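Local coordinates for galactose-binding like protein (PDB 7M1A) that probably binds carbohydrate as part of a SusE-like lipoprotein, this chain being its C-terminal galactose-binding-like domain, which holds a calcium ion, at residues A[45-50]-A[54-59]; A[69-74]-A[113-118]; A[80-85]-A[134-139]; A[98-103]-A[107-112]. One frame throughout, in Å; residues are numbered along the deposited sequence.

Contact 1 of 4, residues A[45-50]-A[54-59]. With EDO (1,2-ethanediol), chain E.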
loop_
_atom_site.group_PDB
_atom_site.type_symbol
_atom_site.label_atom_id
_atom_site.label_comp_id
_atom_site.label_asym_id
_atom_site.label_seq_id
_atom_site.Cartn_x
_atom_site.Cartn_y
_atom_site.Cartn_z
ATOM N N LEU A 45 8.697 8.073 -2.819
ATOM C CA LEU A 45 8.842 6.650 -2.912
ATOM C C LEU A 45 10.218 6.347 -3.468
ATOM O O LEU A 45 10.875 7.217 -4.096
ATOM C CB LEU A 45 7.707 5.976 -3.703
ATOM C CG LEU A 45 7.636 6.253 -5.219
ATOM C CD1 LEU A 45 8.691 5.500 -6.038
ATOM C CD2 LEU A 45 6.238 5.862 -5.740
ATOM N N HIS A 46 10.674 5.125 -3.187
ATOM C CA HIS A 46 12.022 4.770 -3.609
ATOM C C HIS A 46 12.152 3.259 -3.702
ATOM O O HIS A 46 11.857 2.569 -2.730
ATOM C CB HIS A 46 13.014 5.317 -2.550
ATOM C CG HIS A 46 14.415 5.398 -3.029
ATOM N ND1 HIS A 46 15.096 4.332 -3.668
ATOM C CD2 HIS A 46 15.283 6.438 -2.920
ATOM C CE1 HIS A 46 16.327 4.787 -3.938
ATOM N NE2 HIS A 46 16.441 6.053 -3.500
ATOM N N THR A 47 12.550 2.710 -4.871
ATOM C CA THR A 47 12.657 1.254 -5.010
ATOM C C THR A 47 13.985 0.684 -4.538
ATOM O O THR A 47 14.141 -0.544 -4.598
ATOM C CB THR A 47 12.487 0.850 -6.484
ATOM O OG1 THR A 47 13.512 1.421 -7.303
ATOM C CG2 THR A 47 11.143 1.289 -7.049
ATOM N N GLY A 48 14.908 1.557 -4.050
ATOM C CA GLY A 48 16.204 1.062 -3.601
ATOM C C GLY A 48 17.260 1.166 -4.707
ATOM O O GLY A 48 17.119 1.889 -5.706
ATOM N N THR A 49 18.358 0.428 -4.501
ATOM C CA THR A 49 19.504 0.433 -5.423
ATOM C C THR A 49 19.921 -0.980 -5.770
ATOM O O THR A 49 20.960 -1.128 -6.363
ATOM C CB THR A 49 20.686 1.191 -4.812
ATOM O OG1 THR A 49 21.028 0.650 -3.529
ATOM C CG2 THR A 49 20.344 2.646 -4.556
ATOM N N GLY A 50 19.148 -1.998 -5.413
ATOM C CA GLY A 50 19.440 -3.356 -5.883
ATOM C C GLY A 50 19.261 -3.473 -7.400
ATOM O O GLY A 50 18.475 -2.747 -8.028
ATOM N N GLY A 54 14.547 -5.947 -14.797
ATOM C CA GLY A 54 13.844 -5.144 -15.772
ATOM C C GLY A 54 13.331 -3.870 -15.123
ATOM O O GLY A 54 13.436 -3.689 -13.920
ATOM N N PRO A 55 12.717 -2.989 -15.947
ATOM C CA PRO A 55 12.156 -1.704 -15.492
ATOM C C PRO A 55 11.348 -1.864 -14.208
ATOM O O PRO A 55 10.497 -2.778 -14.085
ATOM C CB PRO A 55 11.262 -1.309 -16.673
ATOM C CG PRO A 55 12.006 -1.840 -17.913
ATOM C CD PRO A 55 12.571 -3.189 -17.406
ATOM N N ALA A 56 11.510 -0.928 -13.264
ATOM C CA ALA A 56 10.673 -0.964 -12.069
ATOM C C ALA A 56 9.256 -0.624 -12.503
ATOM O O ALA A 56 9.017 0.232 -13.332
ATOM C CB ALA A 56 11.101 0.061 -11.055
ATOM N N VAL A 57 8.276 -1.298 -11.868
ATOM C CA VAL A 57 6.859 -1.085 -12.166
ATOM C C VAL A 57 6.105 -0.922 -10.842
ATOM O O VAL A 57 6.268 -1.741 -9.976
ATOM C CB VAL A 57 6.279 -2.234 -13.035
ATOM C CG1 VAL A 57 4.767 -2.129 -13.194
ATOM C CG2 VAL A 57 7.006 -2.381 -14.339
ATOM N N PHE A 58 5.191 0.063 -10.769
ATOM C CA PHE A 58 4.283 0.049 -9.616
ATOM C C PHE A 58 2.932 0.592 -10.106
ATOM O O PHE A 58 2.794 1.126 -11.218
ATOM C CB PHE A 58 4.883 0.847 -8.440
ATOM C CG PHE A 58 5.052 2.310 -8.691
ATOM C CD1 PHE A 58 4.017 3.222 -8.546
ATOM C CD2 PHE A 58 6.277 2.776 -9.203
ATOM C CE1 PHE A 58 4.165 4.573 -8.837
ATOM C CE2 PHE A 58 6.437 4.128 -9.515
ATOM C CZ PHE A 58 5.382 5.034 -9.386
ATOM N N THR A 59 1.904 0.340 -9.266
ATOM C CA THR A 59 0.522 0.428 -9.700
ATOM C C THR A 59 -0.275 1.198 -8.638
ATOM O O THR A 59 -0.113 0.975 -7.427
ATOM C CB THR A 59 -0.042 -0.983 -9.808
ATOM O OG1 THR A 59 0.782 -1.816 -10.645
ATOM C CG2 THR A 59 -1.443 -1.003 -10.379
HETATM C C1 EDO E . 20.178 6.052 -3.456
HETATM O O1 EDO E . 19.040 6.867 -3.580
HETATM C C2 EDO E . 21.352 6.831 -2.901
HETATM O O2 EDO E . 20.753 7.561 -1.901
#
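One face of the F58 ring carries the CD2 methyl of L45, which sits toward the rim of the ring, 3.8 Å from F58 CZ. It makes a CH-pi contact with CD2 4.1 Å from the ring centroid. The second flat group, the imidazole of H46, is engaged at its edge: G48 N gives its hydrogen to H46 ND1 at 2.8 Å, and H46 NE2 donates to O1 of a bound 1,2-ethanediol at 2.7 Å. A chi1 of -163°, CG lying beside the carbonyl carbon, places the imidazole where ND1 faces G48 N; the ring also meets that of Y22. Were H46 an alanine, G48 N would probably lose its acceptor. Further along, T47 CG2 meets A56 CB at 4.2 Å, methyl against methyl, while T47 OG1 bonds to N167 and I168; threonine suits a place apolar on one side and polar on the other. Strands 45-46 and 56-66 belong to the two facing sheets of the beta sandwich. Between these two segments the contact is carried by dispersion, L45 on F58 and T47 on A56, whereas H46, accepting at ND1 and donating at NE2, probably keeps its hydrogen on NE2.

Contact 2 of 4, residues A[69-74]-A[113-118]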
loop_
_atom_site.group_PDB
_atom_site.type_symbol
_atom_site.label_atom_id
_atom_site.label_comp_id
_atom_site.label_asym_id
_atom_site.label_seq_id
_atom_site.Cartn_x
_atom_site.Cartn_y
_atom_site.Cartn_z
ATOM N N SER A 69 -6.226 14.792 -18.796
ATOM C CA SER A 69 -5.774 15.934 -19.598
ATOM C C SER A 69 -4.276 16.225 -19.428
ATOM O O SER A 69 -3.585 16.494 -20.424
ATOM C CB SER A 69 -6.580 17.119 -19.269
ATOM O OG SER A 69 -6.435 17.470 -17.895
ATOM N N ARG A 70 -3.742 16.112 -18.182
ATOM C CA ARG A 70 -2.343 16.432 -17.976
ATOM C C ARG A 70 -1.773 15.574 -16.856
ATOM O O ARG A 70 -2.518 15.042 -15.979
ATOM C CB ARG A 70 -2.205 17.942 -17.619
ATOM C CG ARG A 70 -2.708 18.910 -18.692
ATOM C CD ARG A 70 -2.193 20.340 -18.481
ATOM N NE ARG A 70 -0.821 20.601 -18.903
ATOM C CZ ARG A 70 0.232 20.603 -18.097
ATOM N NH1 ARG A 70 0.041 20.663 -16.764
ATOM N NH2 ARG A 70 1.466 20.751 -18.510
ATOM N N PHE A 71 -0.422 15.454 -16.897
ATOM C CA PHE A 71 0.354 14.697 -15.928
ATOM C C PHE A 71 1.605 15.481 -15.574
ATOM O O PHE A 71 2.203 16.110 -16.477
ATOM C CB PHE A 71 0.663 13.295 -16.481
ATOM C CG PHE A 71 1.637 12.515 -15.648
ATOM C CD1 PHE A 71 1.238 11.873 -14.481
ATOM C CD2 PHE A 71 2.998 12.561 -15.983
ATOM C CE1 PHE A 71 2.187 11.149 -13.772
ATOM C CE2 PHE A 71 3.905 11.814 -15.278
ATOM C CZ PHE A 71 3.510 11.123 -14.179
ATOM N N ALA A 72 1.992 15.461 -14.315
ATOM C CA ALA A 72 3.267 16.058 -13.912
ATOM C C ALA A 72 3.950 15.164 -12.899
ATOM O O ALA A 72 3.276 14.485 -12.115
ATOM C CB ALA A 72 3.091 17.503 -13.404
ATOM N N LEU A 73 5.272 15.234 -12.786
ATOM C CA LEU A 73 6.042 14.436 -11.870
ATOM C C LEU A 73 7.247 15.260 -11.437
ATOM O O LEU A 73 7.926 15.837 -12.305
ATOM C CB LEU A 73 6.449 13.095 -12.467
ATOM C CG LEU A 73 7.243 12.116 -11.558
ATOM C CD1 LEU A 73 6.863 10.657 -11.894
ATOM C CD2 LEU A 73 8.774 12.335 -11.657
ATOM N N TRP A 74 7.570 15.212 -10.137
ATOM C CA TRP A 74 8.713 15.943 -9.573
ATOM C C TRP A 74 9.693 14.940 -8.960
ATOM O O TRP A 74 9.314 14.147 -8.110
ATOM C CB TRP A 74 8.271 16.937 -8.445
ATOM C CG TRP A 74 7.491 18.075 -9.020
ATOM C CD1 TRP A 74 7.995 19.312 -9.293
ATOM C CD2 TRP A 74 6.084 18.117 -9.428
ATOM N NE1 TRP A 74 7.000 20.126 -9.796
ATOM C CE2 TRP A 74 5.801 19.430 -9.858
ATOM C CE3 TRP A 74 4.985 17.272 -9.320
ATOM C CZ2 TRP A 74 4.554 19.879 -10.274
ATOM C CZ3 TRP A 74 3.719 17.671 -9.719
ATOM C CH2 TRP A 74 3.510 18.971 -10.229
ATOM N N LEU A 113 1.521 7.692 -21.894
ATOM C CA LEU A 113 2.570 8.691 -22.082
ATOM C C LEU A 113 3.947 8.027 -22.108
ATOM O O LEU A 113 4.235 7.174 -21.265
ATOM C CB LEU A 113 2.664 9.683 -20.887
ATOM C CG LEU A 113 1.426 10.596 -20.714
ATOM C CD1 LEU A 113 1.425 11.253 -19.340
ATOM C CD2 LEU A 113 1.271 11.616 -21.841
ATOM N N ASP A 114 4.775 8.530 -23.051
ATOM C CA ASP A 114 6.214 8.244 -23.054
ATOM C C ASP A 114 6.886 9.491 -22.485
ATOM O O ASP A 114 6.730 10.584 -23.051
ATOM C CB ASP A 114 6.759 8.171 -24.480
ATOM C CG ASP A 114 6.238 6.979 -25.229
ATOM O OD1 ASP A 114 6.519 5.892 -24.772
ATOM O OD2 ASP A 114 5.443 7.157 -26.191
HETATM N N MSE A 115 7.543 9.384 -21.331
HETATM C CA MSE A 115 8.141 10.540 -20.661
HETATM C C MSE A 115 9.650 10.467 -20.771
HETATM O O MSE A 115 10.278 9.423 -20.591
HETATM C CB MSE A 115 7.753 10.601 -19.160
HETATM C CG MSE A 115 6.263 10.603 -18.955
HETATM SE SE MSE A 115 5.379 12.262 -19.593
HETATM C CE MSE A 115 6.201 13.496 -18.308
ATOM N N GLU A 116 10.236 11.650 -20.972
ATOM C CA GLU A 116 11.665 11.815 -20.818
ATOM C C GLU A 116 11.935 13.053 -19.961
ATOM O O GLU A 116 11.444 14.132 -20.259
ATOM C CB GLU A 116 12.403 11.943 -22.162
ATOM C CG GLU A 116 13.915 12.185 -21.927
ATOM C CD GLU A 116 14.783 12.300 -23.151
ATOM O OE1 GLU A 116 14.228 12.169 -24.246
ATOM O OE2 GLU A 116 16.016 12.494 -22.987
ATOM N N ASN A 117 12.696 12.880 -18.886
ATOM C CA ASN A 117 13.153 14.021 -18.095
ATOM C C ASN A 117 14.416 14.551 -18.795
ATOM O O ASN A 117 15.479 13.877 -18.803
ATOM C CB ASN A 117 13.530 13.546 -16.691
ATOM C CG ASN A 117 14.125 14.647 -15.840
ATOM O OD1 ASN A 117 15.193 14.488 -15.280
ATOM N ND2 ASN A 117 13.423 15.767 -15.747
ATOM N N VAL A 118 14.324 15.709 -19.462
ATOM C CA VAL A 118 15.438 16.317 -20.211
ATOM C C VAL A 118 16.119 17.330 -19.321
ATOM O O VAL A 118 15.462 18.153 -18.641
ATOM C CB VAL A 118 14.909 16.981 -21.488
ATOM C CG1 VAL A 118 16.028 17.743 -22.191
ATOM C CG2 VAL A 118 14.229 16.006 -22.429
#
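F71, L113 and M115 form a buried, wholly apolar contact in the core between two beta sheets, strand 70-74 giving the phenylalanine and strand 110-116 a leucine and a selenomethionine. L113 CD1 packs closest, 3.6 Å from F71 CB, and lies obliquely to the ring, 3.9 Å from F71 CG. M115, the selenomethionine, comes to the ring's edge instead: its CE methyl is near the ring plane, 4.1 Å from F71 CD2. Bends at chi2 (-68°) and chi3 carry that methyl round to the ring. The selenium follows at 5.5 Å from the F71 centroid, completing a Met-aromatic contact. This is the interior of the sandwich of a galactose-binding-like domain, where residues alternate between core and outside: F71 and L73 point inward, whereas R70 and A72 point away, and the R70 guanidinium bonds to Q141 and N143 on neighbouring strand 140-143. At the start of the strand, S69 and R70 both face W176 in a classic beta bulge. F71 also meets the F175 ring and V93, which suits a large flat side chain filling between sheets; the slim, flexible M115 chain fits beside its rim while also touching Y91 and A142.

Contact 3 of 4, residues A[80-85]-A[134-139]. With EDO (1,2-ethanediol), chain E; EDO (1,2-ethanediol), chain C.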
loop_
_atom_site.group_PDB
_atom_site.type_symbol
_atom_site.label_atom_id
_atom_site.label_comp_id
_atom_site.label_asym_id
_atom_site.label_seq_id
_atom_site.Cartn_x
_atom_site.Cartn_y
_atom_site.Cartn_z
ATOM N N LYS A 80 21.235 16.272 -4.849
ATOM C CA LYS A 80 21.532 14.840 -4.845
ATOM C C LYS A 80 20.637 14.121 -5.876
ATOM O O LYS A 80 21.086 13.178 -6.525
ATOM C CB LYS A 80 21.313 14.271 -3.438
ATOM C CG LYS A 80 21.504 12.773 -3.401
ATOM C CD LYS A 80 21.250 12.154 -2.028
ATOM C CE LYS A 80 21.827 10.746 -1.962
ATOM N NZ LYS A 80 21.587 10.026 -0.684
ATOM N N HIS A 81 19.403 14.593 -6.080
ATOM C CA HIS A 81 18.409 13.908 -6.897
ATOM C C HIS A 81 18.149 14.589 -8.238
ATOM O O HIS A 81 17.585 13.963 -9.114
ATOM C CB HIS A 81 17.118 13.668 -6.104
ATOM C CG HIS A 81 17.337 12.768 -4.945
ATOM N ND1 HIS A 81 17.598 13.288 -3.739
ATOM C CD2 HIS A 81 17.202 11.414 -4.781
ATOM C CE1 HIS A 81 17.704 12.306 -2.840
ATOM N NE2 HIS A 81 17.466 11.134 -3.442
ATOM N N PHE A 82 18.501 15.860 -8.439
ATOM C CA PHE A 82 18.197 16.505 -9.713
ATOM C C PHE A 82 19.062 15.884 -10.823
ATOM O O PHE A 82 20.306 15.984 -10.785
ATOM C CB PHE A 82 18.476 18.012 -9.645
ATOM C CG PHE A 82 17.544 18.838 -8.795
ATOM C CD1 PHE A 82 16.225 18.473 -8.622
ATOM C CD2 PHE A 82 17.967 20.023 -8.206
ATOM C CE1 PHE A 82 15.333 19.283 -7.924
ATOM C CE2 PHE A 82 17.086 20.835 -7.488
ATOM C CZ PHE A 82 15.761 20.449 -7.307
ATOM N N TYR A 83 18.430 15.217 -11.802
ATOM C CA TYR A 83 19.147 14.570 -12.893
ATOM C C TYR A 83 20.280 13.687 -12.354
ATOM O O TYR A 83 21.425 13.677 -12.890
ATOM C CB TYR A 83 19.726 15.626 -13.857
ATOM C CG TYR A 83 18.768 16.743 -14.134
ATOM C CD1 TYR A 83 17.725 16.616 -15.059
ATOM C CD2 TYR A 83 18.874 17.940 -13.435
ATOM C CE1 TYR A 83 16.821 17.664 -15.292
ATOM C CE2 TYR A 83 17.969 18.982 -13.650
ATOM C CZ TYR A 83 16.949 18.849 -14.561
ATOM O OH TYR A 83 16.088 19.851 -14.830
ATOM N N ASN A 84 19.965 12.947 -11.262
ATOM C CA ASN A 84 21.013 12.194 -10.582
ATOM C C ASN A 84 20.299 11.092 -9.785
ATOM O O ASN A 84 19.065 11.001 -9.725
ATOM C CB ASN A 84 21.812 13.163 -9.678
ATOM C CG ASN A 84 23.267 12.743 -9.505
ATOM O OD1 ASN A 84 23.585 11.552 -9.565
ATOM N ND2 ASN A 84 24.150 13.723 -9.322
ATOM N N ASP A 85 21.075 10.263 -9.088
ATOM C CA ASP A 85 20.543 9.300 -8.136
ATOM C C ASP A 85 19.588 8.353 -8.908
ATOM O O ASP A 85 19.851 8.030 -10.076
ATOM C CB ASP A 85 19.966 10.013 -6.895
ATOM C CG ASP A 85 19.903 9.086 -5.686
ATOM O OD1 ASP A 85 18.894 8.341 -5.499
ATOM O OD2 ASP A 85 20.876 9.057 -4.945
ATOM N N GLU A 134 15.584 25.323 -12.333
ATOM C CA GLU A 134 14.250 25.844 -12.574
ATOM C C GLU A 134 13.387 24.744 -13.177
ATOM O O GLU A 134 12.234 24.564 -12.696
ATOM C CB GLU A 134 14.334 27.022 -13.576
ATOM C CG GLU A 134 12.941 27.584 -13.913
ATOM C CD GLU A 134 12.914 28.453 -15.168
ATOM O OE1 GLU A 134 13.213 27.937 -16.269
ATOM O OE2 GLU A 134 12.503 29.615 -15.043
ATOM N N ALA A 135 13.944 23.983 -14.128
ATOM C CA ALA A 135 13.114 22.962 -14.776
ATOM C C ALA A 135 12.693 21.912 -13.747
ATOM O O ALA A 135 11.565 21.369 -13.827
ATOM C CB ALA A 135 13.810 22.349 -15.989
ATOM N N ALA A 136 13.612 21.536 -12.847
ATOM C CA ALA A 136 13.308 20.526 -11.869
ATOM C C ALA A 136 12.255 20.988 -10.848
ATOM O O ALA A 136 11.482 20.133 -10.376
ATOM C CB ALA A 136 14.603 20.022 -11.250
ATOM N N LYS A 137 12.200 22.280 -10.463
ATOM C CA LYS A 137 11.097 22.793 -9.644
ATOM C C LYS A 137 9.805 22.783 -10.428
ATOM O O LYS A 137 8.789 22.556 -9.769
ATOM C CB LYS A 137 11.408 24.208 -9.107
ATOM C CG LYS A 137 12.744 24.233 -8.435
ATOM C CD LYS A 137 13.145 25.584 -7.825
ATOM C CE LYS A 137 14.244 25.392 -6.809
ATOM N NZ LYS A 137 14.820 26.704 -6.428
ATOM N N ILE A 138 9.805 23.013 -11.773
ATOM C CA ILE A 138 8.558 23.043 -12.518
ATOM C C ILE A 138 8.014 21.602 -12.638
ATOM O O ILE A 138 6.809 21.389 -12.700
ATOM C CB ILE A 138 8.782 23.642 -13.921
ATOM C CG1 ILE A 138 9.089 25.146 -13.740
ATOM C CG2 ILE A 138 7.598 23.369 -14.863
ATOM C CD1 ILE A 138 9.713 25.843 -14.953
ATOM N N GLY A 139 8.924 20.596 -12.669
ATOM C CA GLY A 139 8.513 19.203 -12.842
ATOM C C GLY A 139 8.398 18.770 -14.322
ATOM O O GLY A 139 8.171 19.638 -15.178
HETATM C C1 EDO E . 20.178 6.052 -3.456
HETATM O O1 EDO E . 19.040 6.867 -3.580
HETATM C C2 EDO E . 21.352 6.831 -2.901
HETATM O O2 EDO E . 20.753 7.561 -1.901
HETATM C C1 EDO C . 17.226 9.519 0.079
HETATM O O1 EDO C . 16.221 10.202 -0.623
HETATM C C2 EDO C . 17.390 8.396 -0.795
HETATM O O2 EDO C . 17.855 8.782 -2.064
#
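F82 lays a ring face against the methyl of A136, and Y83 reaches past the same methyl to A135, its hydroxyl bonding to D132 O in helix 130-138. A136 CB stands 3.8 Å from the F82 centroid, 29° off the ring normal, and is 3.5 Å from F82 CD1, a CH-pi contact; alanine suits the place, its single methyl lying close over the ring. A chi1 of -70° sets F82 CG opposite its carbonyl carbon, which swings the ring face over A136. Y83 presents the end of its side chain: OH lies 3.6 Å from A135 CB, while A136 CB is set obliquely to the tyrosine ring. The bond to D132 O explains a tyrosine here. F82 and Y83 are the central residues of a type II beta turn from H81 to N84, closed by a weak bond from N84 N to H81 O; D85 N also bonds to N84 OD1, at 2.9 Å. On the other side of the loop, K80 NZ donates to O2 of one 1,2-ethanediol at 2.9 Å, and that diol's O1 gives its hydrogen to D85 OD1, at a modelled separation too short to be taken literally. Replacing D85 by alanine removes the carboxylate beside the diol and is likely to leave K80's ammonium group with less negative charge nearby. H81 NE2 bonds to a second diol, which D37 also holds. Loop packed on helix, with polar side chains round two ethanediols, probably from the crystallisation liquor, is consistent with the sugar-binding loops at the end of a galactose-binding-like sandwich.

Contact 4 of 4, residues A[98-103]-A[107-112]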
loop_
_atom_site.group_PDB
_atom_site.type_symbol
_atom_site.label_atom_id
_atom_site.label_comp_id
_atom_site.label_asym_id
_atom_site.label_seq_id
_atom_site.Cartn_x
_atom_site.Cartn_y
_atom_site.Cartn_z
ATOM N N THR A 98 -10.724 -0.957 -15.994
ATOM C CA THR A 98 -11.421 -1.944 -15.148
ATOM C C THR A 98 -10.383 -2.625 -14.234
ATOM O O THR A 98 -9.152 -2.527 -14.439
ATOM C CB THR A 98 -12.183 -2.988 -15.982
ATOM O OG1 THR A 98 -11.347 -3.883 -16.708
ATOM C CG2 THR A 98 -13.243 -2.397 -16.914
ATOM N N GLU A 99 -10.899 -3.351 -13.204
ATOM C CA GLU A 99 -10.029 -3.842 -12.170
ATOM C C GLU A 99 -8.771 -4.490 -12.723
ATOM O O GLU A 99 -8.833 -5.477 -13.520
ATOM C CB GLU A 99 -10.793 -4.947 -11.425
ATOM C CG GLU A 99 -10.128 -5.312 -10.116
ATOM C CD GLU A 99 -10.079 -4.152 -9.097
ATOM O OE1 GLU A 99 -11.158 -3.587 -8.801
ATOM O OE2 GLU A 99 -8.986 -3.833 -8.637
ATOM N N PRO A 100 -7.585 -4.030 -12.313
ATOM C CA PRO A 100 -6.346 -4.696 -12.713
ATOM C C PRO A 100 -6.237 -6.164 -12.319
ATOM O O PRO A 100 -6.573 -6.543 -11.130
ATOM C CB PRO A 100 -5.203 -3.910 -12.050
ATOM C CG PRO A 100 -5.870 -2.529 -11.941
ATOM C CD PRO A 100 -7.332 -2.781 -11.549
ATOM N N ASN A 101 -5.775 -7.020 -13.224
ATOM C CA ASN A 101 -5.602 -8.409 -12.836
ATOM C C ASN A 101 -4.476 -8.441 -11.845
ATOM O O ASN A 101 -3.390 -7.895 -12.077
ATOM C CB ASN A 101 -5.242 -9.256 -14.057
ATOM C CG ASN A 101 -5.362 -10.736 -13.708
ATOM O OD1 ASN A 101 -4.592 -11.225 -12.882
ATOM N ND2 ASN A 101 -6.108 -11.557 -14.442
ATOM N N PRO A 102 -4.650 -9.168 -10.707
ATOM C CA PRO A 102 -3.549 -9.281 -9.748
ATOM C C PRO A 102 -2.309 -10.028 -10.111
ATOM O O PRO A 102 -1.277 -9.913 -9.416
ATOM C CB PRO A 102 -4.067 -10.090 -8.590
ATOM C CG PRO A 102 -5.492 -10.210 -8.797
ATOM C CD PRO A 102 -5.876 -9.781 -10.210
ATOM N N ASP A 103 -2.312 -10.649 -11.329
ATOM C CA ASP A 103 -1.124 -11.318 -11.826
ATOM C C ASP A 103 -0.154 -10.309 -12.423
ATOM O O ASP A 103 0.973 -10.684 -12.673
ATOM C CB ASP A 103 -1.488 -12.352 -12.883
ATOM C CG ASP A 103 -2.070 -11.868 -14.207
ATOM O OD1 ASP A 103 -2.016 -10.704 -14.502
ATOM O OD2 ASP A 103 -2.606 -12.751 -14.934
ATOM N N ASP A 107 -1.393 -7.128 -20.234
ATOM C CA ASP A 107 -2.351 -7.330 -21.284
ATOM C C ASP A 107 -3.452 -6.275 -21.330
ATOM O O ASP A 107 -3.867 -5.892 -22.435
ATOM C CB ASP A 107 -2.964 -8.747 -21.216
ATOM C CG ASP A 107 -1.988 -9.845 -21.628
ATOM O OD1 ASP A 107 -0.959 -9.562 -22.292
ATOM O OD2 ASP A 107 -2.320 -11.010 -21.373
ATOM N N GLN A 108 -4.101 -5.938 -20.179
ATOM C CA GLN A 108 -5.263 -5.090 -20.201
ATOM C C GLN A 108 -4.877 -3.585 -20.300
ATOM O O GLN A 108 -5.792 -2.737 -20.334
ATOM C CB GLN A 108 -6.192 -5.273 -18.990
ATOM C CG GLN A 108 -5.681 -4.624 -17.721
ATOM C CD GLN A 108 -6.286 -5.301 -16.509
ATOM O OE1 GLN A 108 -5.723 -6.268 -16.018
ATOM N NE2 GLN A 108 -7.442 -4.790 -16.077
ATOM N N TRP A 109 -3.575 -3.212 -20.136
ATOM C CA TRP A 109 -3.113 -1.787 -19.916
ATOM C C TRP A 109 -2.835 -1.148 -21.278
ATOM O O TRP A 109 -2.356 -1.814 -22.221
ATOM C CB TRP A 109 -1.861 -1.855 -19.039
ATOM C CG TRP A 109 -2.130 -2.366 -17.654
ATOM C CD1 TRP A 109 -2.087 -3.655 -17.249
ATOM C CD2 TRP A 109 -2.414 -1.548 -16.531
ATOM N NE1 TRP A 109 -2.406 -3.703 -15.890
ATOM C CE2 TRP A 109 -2.568 -2.410 -15.420
ATOM C CE3 TRP A 109 -2.562 -0.139 -16.381
ATOM C CZ2 TRP A 109 -2.844 -1.923 -14.142
ATOM C CZ3 TRP A 109 -2.822 0.325 -15.107
ATOM C CH2 TRP A 109 -2.991 -0.560 -14.018
ATOM N N VAL A 110 -3.010 0.192 -21.302
ATOM C CA VAL A 110 -2.713 0.970 -22.459
ATOM C C VAL A 110 -1.684 2.024 -22.073
ATOM O O VAL A 110 -1.713 2.613 -20.996
ATOM C CB VAL A 110 -4.025 1.566 -23.021
ATOM C CG1 VAL A 110 -3.799 2.528 -24.177
ATOM C CG2 VAL A 110 -4.884 0.423 -23.580
ATOM N N LYS A 111 -0.725 2.272 -22.965
ATOM C CA LYS A 111 0.349 3.227 -22.672
ATOM C C LYS A 111 -0.163 4.639 -22.992
ATOM O O LYS A 111 -0.607 4.904 -24.096
ATOM C CB LYS A 111 1.629 2.948 -23.470
ATOM C CG LYS A 111 2.774 3.909 -23.078
ATOM C CD LYS A 111 4.124 3.518 -23.674
ATOM C CE LYS A 111 4.133 3.592 -25.186
ATOM N NZ LYS A 111 5.494 3.352 -25.667
ATOM N N LEU A 112 -0.168 5.492 -21.967
ATOM C CA LEU A 112 -0.769 6.834 -22.028
ATOM C C LEU A 112 0.301 7.838 -22.452
ATOM O O LEU A 112 0.031 8.765 -23.250
ATOM C CB LEU A 112 -1.381 7.192 -20.690
ATOM C CG LEU A 112 -2.556 6.279 -20.265
ATOM C CD1 LEU A 112 -2.752 6.705 -18.785
ATOM C CD2 LEU A 112 -3.809 6.666 -21.034
HETATM O O HOH W 1 -9.052 -2.773 -17.709
HETATM O O HOH W 2 -2.492 -6.286 -14.362
#
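Q108 NE2 is gripped by two acceptors, the carbonyl E99 O at 3.0 Å and a water at 3.1 Å that also accepts from T98 N. The contact closes the loop of a beta hairpin between strands 88-96 and 110-116. The bond to E99 O is nearly straight (163°), with the donor well above the carbonyl plane. At the other end of the same amide, Q108 OE1 accepts from N101 N at 2.9 Å. Glutamine suits the place because one carboxamide supplies both a donor and an acceptor to the backbone either side of P100, which holds the amide from turning. CG stands between the backbone N and the carbonyl carbon (chi1 76°), and from there the extended chain reaches across the loop. Beside it, P100, which has no N-H of its own to satisfy, rests its ring obliquely on W109: P100 CB is 3.7 Å from W109 CZ2. Y153 of strand 151-158 touches both. Outward, the E99 carboxylate forms a salt bridge to R9 of the second subunit, so the loop takes part in the dimer. A second water, lying in the plane of the indole, accepts from W109 NE1 at 3.0 Å and donates to N101 O at 2.9 Å.

How the contacts relate
From the N terminus, contact 1 closes a short loop, only three residues separating 45-50 from 54-59, and brings together strands 45-46 and 56-66 of opposite sheets. Contact 2 opens at strand 70-74 and contact 3 in the following loop, before either has closed; contact 4 then opens and closes at the hairpin turn between 98-103 and 107-112, within both of their spans. Its last residue runs directly into 113-118, where contact 2 closes, and helix 130-138 closes contact 3 last, so contacts 2 and 3 cross. W74 of contact 2 reaches K137 O by a weak hydrogen bond. Contacts 1 and 3 share an ethanediol, and T59 packs on W109, joining contacts 1 and 4.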